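Local coordinates for protein GH127 beta-L-arabinofuranoside (PDB 4QK0) that probably hydrolyses beta-L-arabinofuranosides, releasing L-arabinose, as a glycoside hydrolase of family GH127, at residues Gly175-Phe178 with Gln184-Gly187; Leu213-Ile218 with Ala277-Lys282. All blocks are in the same frame, centred on the assembly; numbering follows the deposited sequence.

Overall arrangement
Contact 1 and contact 2 illustrate the two ways a helical domain is put together, by the turns that join its helices and by the packing between them. Contact 1, about 30 Å from the centre of the chain, is partly buried and local: the end of helix 162-177 meets the loop that follows, chiefly through carbonyl oxygens that accept N-H groups. Contact 2, about 20 Å from that centre, is buried and brings together helix 208-220 and helix 266-283, distant in sequence; between its two segments one leucine supplies every contact from helix 266-283, with no hydrogen bond. The contact centres lie 16 Å apart, and a probable hydrogen bond of 2.9 Å between Tyr-216 OH and Gly-187 O ties loop to helix.

Contact 1: Gly175-Phe178 with Gln184-Gly187; sequences GTVF and QIPG
Gln-184 reaches across to the last turn of helix 162-177 with its side-chain amide, an example of how a chain that has just left a helix can use the carbonyls at that helix's end. Its NE2 donates to Thr-176 O at 3.0 Å along a nearly straight N-H line (169°). The oxygen lies in the plane of the amide, whereas NE2 stands well above the carbonyl plane of Thr-176. CG lies beside the backbone N (chi1 -63°) and the chain runs extended beyond it, which carries the amide back over the helix end; OE1 turns to Gly-181 N, so both ends of the amide are held. Replacing the glutamine by an alanine is likely to leave Thr-176 O without this donor and Gly-181 N without its acceptor, freeing the intervening turn to move.

Ile-185 follows with its backbone. Its N donates to Val-177 O at 2.8 Å, and its O receives a CA-H...O contact from Phe-178 CA at 3.4 Å. With a further backbone hydrogen bond between Ile-185 and Gly-179, the two backbones form a single beta bridge at Phe-178 and Ile-185. The isoleucine side chain lies alongside those of Val-177 and Phe-178: CD1 meets Val-177 CG1 at 3.8 Å, while CB comes within 4.0 Å of Phe-178 CD1. Pro-186 centres an inverse gamma turn, closed by a weak bond from Gly-187 N to Ile-185 O. The turn brings Gly-187 O to 3.9 Å from Phe-178 CD1, obliquely to the ring.

Around this junction, Trp-132 touches Val-177 and Ile-185 and meets the Phe-178 ring edge-to-face, and Tyr-216 of helix 208-220 bonds to Gly-187 O. The contact therefore lies where helix 162-177 gives way to the loop leading to helix 194-205.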
loop_
_atom_site.group_PDB
_atom_site.type_symbol
_atom_site.label_atom_id
_atom_site.label_comp_id
_atom_site.label_asym_id
_atom_site.label_seq_id
_atom_site.Cartn_x
_atom_site.Cartn_y
_atom_site.Cartn_z
ATOM N N GLY A 175 -16.410 -39.707 -2.652
ATOM C CA GLY A 175 -15.476 -40.743 -3.127
ATOM C C GLY A 175 -15.883 -41.387 -4.428
ATOM O O GLY A 175 -15.041 -41.741 -5.211
ATOM N N THR A 176 -17.193 -41.508 -4.682
ATOM C CA THR A 176 -17.622 -42.028 -5.967
ATOM C C THR A 176 -17.462 -40.994 -7.044
ATOM O O THR A 176 -17.220 -41.340 -8.197
ATOM C CB THR A 176 -19.081 -42.549 -5.979
ATOM O OG1 THR A 176 -20.015 -41.478 -5.765
ATOM C CG2 THR A 176 -19.302 -43.650 -4.884
ATOM N N VAL A 177 -17.640 -39.737 -6.692
ATOM C CA VAL A 177 -17.675 -38.683 -7.703
ATOM C C VAL A 177 -16.274 -38.265 -8.137
ATOM O O VAL A 177 -16.032 -38.059 -9.331
ATOM C CB VAL A 177 -18.378 -37.453 -7.174
ATOM C CG1 VAL A 177 -18.201 -36.291 -8.128
ATOM C CG2 VAL A 177 -19.846 -37.754 -6.994
ATOM N N PHE A 178 -15.371 -38.137 -7.187
ATOM C CA PHE A 178 -14.032 -37.621 -7.504
ATOM C C PHE A 178 -12.934 -38.678 -7.547
ATOM O O PHE A 178 -12.789 -39.482 -6.617
ATOM C CB PHE A 178 -13.639 -36.543 -6.496
ATOM C CG PHE A 178 -14.490 -35.321 -6.616
ATOM C CD1 PHE A 178 -14.186 -34.355 -7.529
ATOM C CD2 PHE A 178 -15.642 -35.207 -5.873
ATOM C CE1 PHE A 178 -14.986 -33.244 -7.671
ATOM C CE2 PHE A 178 -16.456 -34.092 -5.994
ATOM C CZ PHE A 178 -16.132 -33.111 -6.903
ATOM N N GLN A 184 -15.422 -40.582 -13.221
ATOM C CA GLN A 184 -15.128 -39.740 -12.092
ATOM C C GLN A 184 -14.624 -38.389 -12.555
ATOM O O GLN A 184 -14.174 -38.239 -13.678
ATOM C CB GLN A 184 -14.114 -40.371 -11.181
ATOM C CG GLN A 184 -14.617 -41.678 -10.578
ATOM C CD GLN A 184 -13.754 -42.122 -9.429
ATOM O OE1 GLN A 184 -12.564 -42.305 -9.585
ATOM N NE2 GLN A 184 -14.304 -42.143 -8.274
ATOM N N ILE A 185 -14.744 -37.391 -11.694
ATOM C CA ILE A 185 -14.212 -36.055 -12.000
ATOM C C ILE A 185 -12.788 -35.966 -11.415
ATOM O O ILE A 185 -12.609 -36.152 -10.197
ATOM C CB ILE A 185 -15.111 -34.959 -11.374
ATOM C CG1 ILE A 185 -16.544 -35.054 -11.928
ATOM C CG2 ILE A 185 -14.556 -33.588 -11.697
ATOM C CD1 ILE A 185 -17.537 -34.151 -11.218
ATOM N N PRO A 186 -11.788 -35.599 -12.230
ATOM C CA PRO A 186 -10.417 -35.492 -11.737
ATOM C C PRO A 186 -10.166 -34.121 -11.089
ATOM O O PRO A 186 -9.220 -33.398 -11.433
ATOM C CB PRO A 186 -9.583 -35.693 -13.008
ATOM C CG PRO A 186 -10.410 -35.066 -14.060
ATOM C CD PRO A 186 -11.864 -35.312 -13.666
ATOM N N GLY A 187 -11.021 -33.809 -10.119
ATOM C CA GLY A 187 -11.127 -32.489 -9.574
ATOM C C GLY A 187 -10.748 -32.405 -8.126
ATOM O O GLY A 187 -10.368 -33.393 -7.490
#

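Contact 2: Leu213-Ile218 with Ala277-Lys282; sequences LSQYFI and AGLAAK
Helix-helix packing inside the GH127 catalytic domain brings Leu-279 of helix 266-283 against Ser-214, Gln-215 and Ile-218 of helix 208-220. The short axes run 10.6 Å apart at their closest, with 125° between their N-to-C directions, and between these two segments Leu-279 makes all the contacts from its side.

Both methyls of Leu-279 lie near Ser-214 OG, CD2 at 3.7 Å and CD1 scarcely farther. CD1 alone meets Ile-218, at CG1, 3.6 Å away, the apolar part of the contact, while CD2 is the atom nearest Gln-215 OE1, at 3.5 Å. Leu-279 has CG beside its backbone N (chi1 -70°), and its branched end lies against these three residues, one turn apart or adjacent on the facing helix.

Gln-215 starts out to the flank of its helix but bends at chi2 (73°), which swings its amide back over the leucine; OE1 also approaches Leu-279 CB at 3.7 Å. Polar groups beside the leucine have partners elsewhere: Ser-214 OG hydrogen-bonds to Glu-195 O of helix 194-205, and Gln-215 NE2 to Asp-219 OD1, one turn further along its own helix. Leu-279 thus lies against the hydroxyl and against OE1, while NE2 is engaged by Asp-219.

Leu-199 of helix 194-205 touches both Ser-214 and Leu-279, and Ile-218 extends the interface to Met-272, Ala-275 and Met-276. Packing of a single leucine against a steeply inclined neighbouring helix is in keeping with the mainly helical catalytic domain, consistent with the (alpha/alpha)6-barrel fold of the six-hairpin glycosidase clan.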
loop_
_atom_site.group_PDB
_atom_site.type_symbol
_atom_site.label_atom_id
_atom_site.label_comp_id
_atom_site.label_asym_id
_atom_site.label_seq_id
_atom_site.Cartn_x
_atom_site.Cartn_y
_atom_site.Cartn_z
ATOM N N LEU A 213 -8.787 -41.013 -0.322
ATOM C CA LEU A 213 -9.452 -39.933 -0.996
ATOM C C LEU A 213 -8.700 -38.588 -0.687
ATOM O O LEU A 213 -8.395 -37.837 -1.581
ATOM C CB LEU A 213 -10.922 -39.892 -0.524
ATOM C CG LEU A 213 -11.773 -38.849 -1.204
ATOM C CD1 LEU A 213 -11.760 -39.097 -2.692
ATOM C CD2 LEU A 213 -13.189 -38.876 -0.670
ATOM N N SER A 214 -8.363 -38.367 0.570
ATOM C CA SER A 214 -7.505 -37.242 0.972
ATOM C C SER A 214 -6.239 -37.214 0.156
ATOM O O SER A 214 -5.921 -36.213 -0.500
ATOM C CB SER A 214 -7.166 -37.327 2.461
ATOM O OG SER A 214 -6.378 -36.217 2.898
ATOM N N GLN A 215 -5.545 -38.352 0.089
ATOM C CA GLN A 215 -4.337 -38.463 -0.753
ATOM C C GLN A 215 -4.595 -38.161 -2.207
ATOM O O GLN A 215 -3.771 -37.495 -2.872
ATOM C CB GLN A 215 -3.710 -39.875 -0.644
ATOM C CG GLN A 215 -2.313 -39.964 -1.259
ATOM C CD GLN A 215 -1.270 -39.255 -0.393
ATOM O OE1 GLN A 215 -1.104 -39.606 0.777
ATOM N NE2 GLN A 215 -0.577 -38.242 -0.944
ATOM N N TYR A 216 -5.719 -38.654 -2.733
ATOM C CA TYR A 216 -6.049 -38.385 -4.110
ATOM C C TYR A 216 -6.160 -36.851 -4.351
ATOM O O TYR A 216 -5.656 -36.321 -5.328
ATOM C CB TYR A 216 -7.375 -39.075 -4.585
ATOM C CG TYR A 216 -7.949 -38.290 -5.723
ATOM C CD1 TYR A 216 -7.413 -38.368 -6.986
ATOM C CD2 TYR A 216 -8.945 -37.338 -5.496
ATOM C CE1 TYR A 216 -7.912 -37.574 -8.013
ATOM C CE2 TYR A 216 -9.446 -36.559 -6.513
ATOM C CZ TYR A 216 -8.926 -36.647 -7.735
ATOM O OH TYR A 216 -9.427 -35.815 -8.729
ATOM N N PHE A 217 -6.888 -36.158 -3.487
ATOM C CA PHE A 217 -7.127 -34.701 -3.709
ATOM C C PHE A 217 -5.805 -33.890 -3.708
ATOM O O PHE A 217 -5.587 -33.037 -4.530
ATOM C CB PHE A 217 -8.060 -34.170 -2.616
ATOM C CG PHE A 217 -9.541 -34.431 -2.876
ATOM C CD1 PHE A 217 -10.139 -34.041 -4.040
ATOM C CD2 PHE A 217 -10.306 -35.044 -1.933
ATOM C CE1 PHE A 217 -11.496 -34.234 -4.255
ATOM C CE2 PHE A 217 -11.659 -35.227 -2.120
ATOM C CZ PHE A 217 -12.267 -34.833 -3.292
ATOM N N ILE A 218 -4.936 -34.233 -2.781
ATOM C CA ILE A 218 -3.615 -33.648 -2.696
ATOM C C ILE A 218 -2.726 -33.995 -3.896
ATOM O O ILE A 218 -2.088 -33.101 -4.457
ATOM C CB ILE A 218 -2.944 -34.052 -1.362
ATOM C CG1 ILE A 218 -3.670 -33.410 -0.174
ATOM C CG2 ILE A 218 -1.474 -33.706 -1.340
ATOM C CD1 ILE A 218 -3.665 -31.897 -0.159
ATOM N N ALA A 277 0.915 -32.535 5.674
ATOM C CA ALA A 277 1.695 -33.011 6.810
ATOM C C ALA A 277 1.079 -34.243 7.476
ATOM O O ALA A 277 1.792 -35.166 7.857
ATOM C CB ALA A 277 1.859 -31.923 7.828
ATOM N N GLY A 278 -0.243 -34.233 7.615
ATOM C CA GLY A 278 -0.997 -35.395 8.096
ATOM C C GLY A 278 -0.806 -36.623 7.194
ATOM O O GLY A 278 -0.579 -37.692 7.699
ATOM N N LEU A 279 -0.873 -36.452 5.882
ATOM C CA LEU A 279 -0.662 -37.530 4.950
ATOM C C LEU A 279 0.791 -38.029 4.934
ATOM O O LEU A 279 1.018 -39.219 4.942
ATOM C CB LEU A 279 -1.012 -37.126 3.553
ATOM C CG LEU A 279 -2.491 -36.917 3.295
ATOM C CD1 LEU A 279 -2.664 -36.116 1.999
ATOM C CD2 LEU A 279 -3.246 -38.238 3.234
ATOM N N ALA A 280 1.764 -37.135 4.972
ATOM C CA ALA A 280 3.146 -37.576 5.097
ATOM C C ALA A 280 3.355 -38.486 6.319
ATOM O O ALA A 280 4.082 -39.447 6.256
ATOM C CB ALA A 280 4.082 -36.401 5.188
ATOM N N ALA A 281 2.720 -38.156 7.441
ATOM C CA ALA A 281 2.855 -38.951 8.654
ATOM C C ALA A 281 2.198 -40.299 8.500
ATOM O O ALA A 281 2.791 -41.310 8.793
ATOM C CB ALA A 281 2.215 -38.223 9.839
ATOM N N LYS A 282 0.938 -40.300 8.073
ATOM C CA LYS A 282 0.185 -41.510 8.021
ATOM C C LYS A 282 0.679 -42.454 6.933
ATOM O O LYS A 282 0.633 -43.649 7.142
ATOM C CB LYS A 282 -1.305 -41.217 7.866
ATOM C CG LYS A 282 -1.874 -40.501 9.092
ATOM C CD LYS A 282 -3.380 -40.395 9.029
ATOM C CE LYS A 282 -3.934 -39.338 9.970
ATOM N NZ LYS A 282 -3.652 -39.618 11.397
#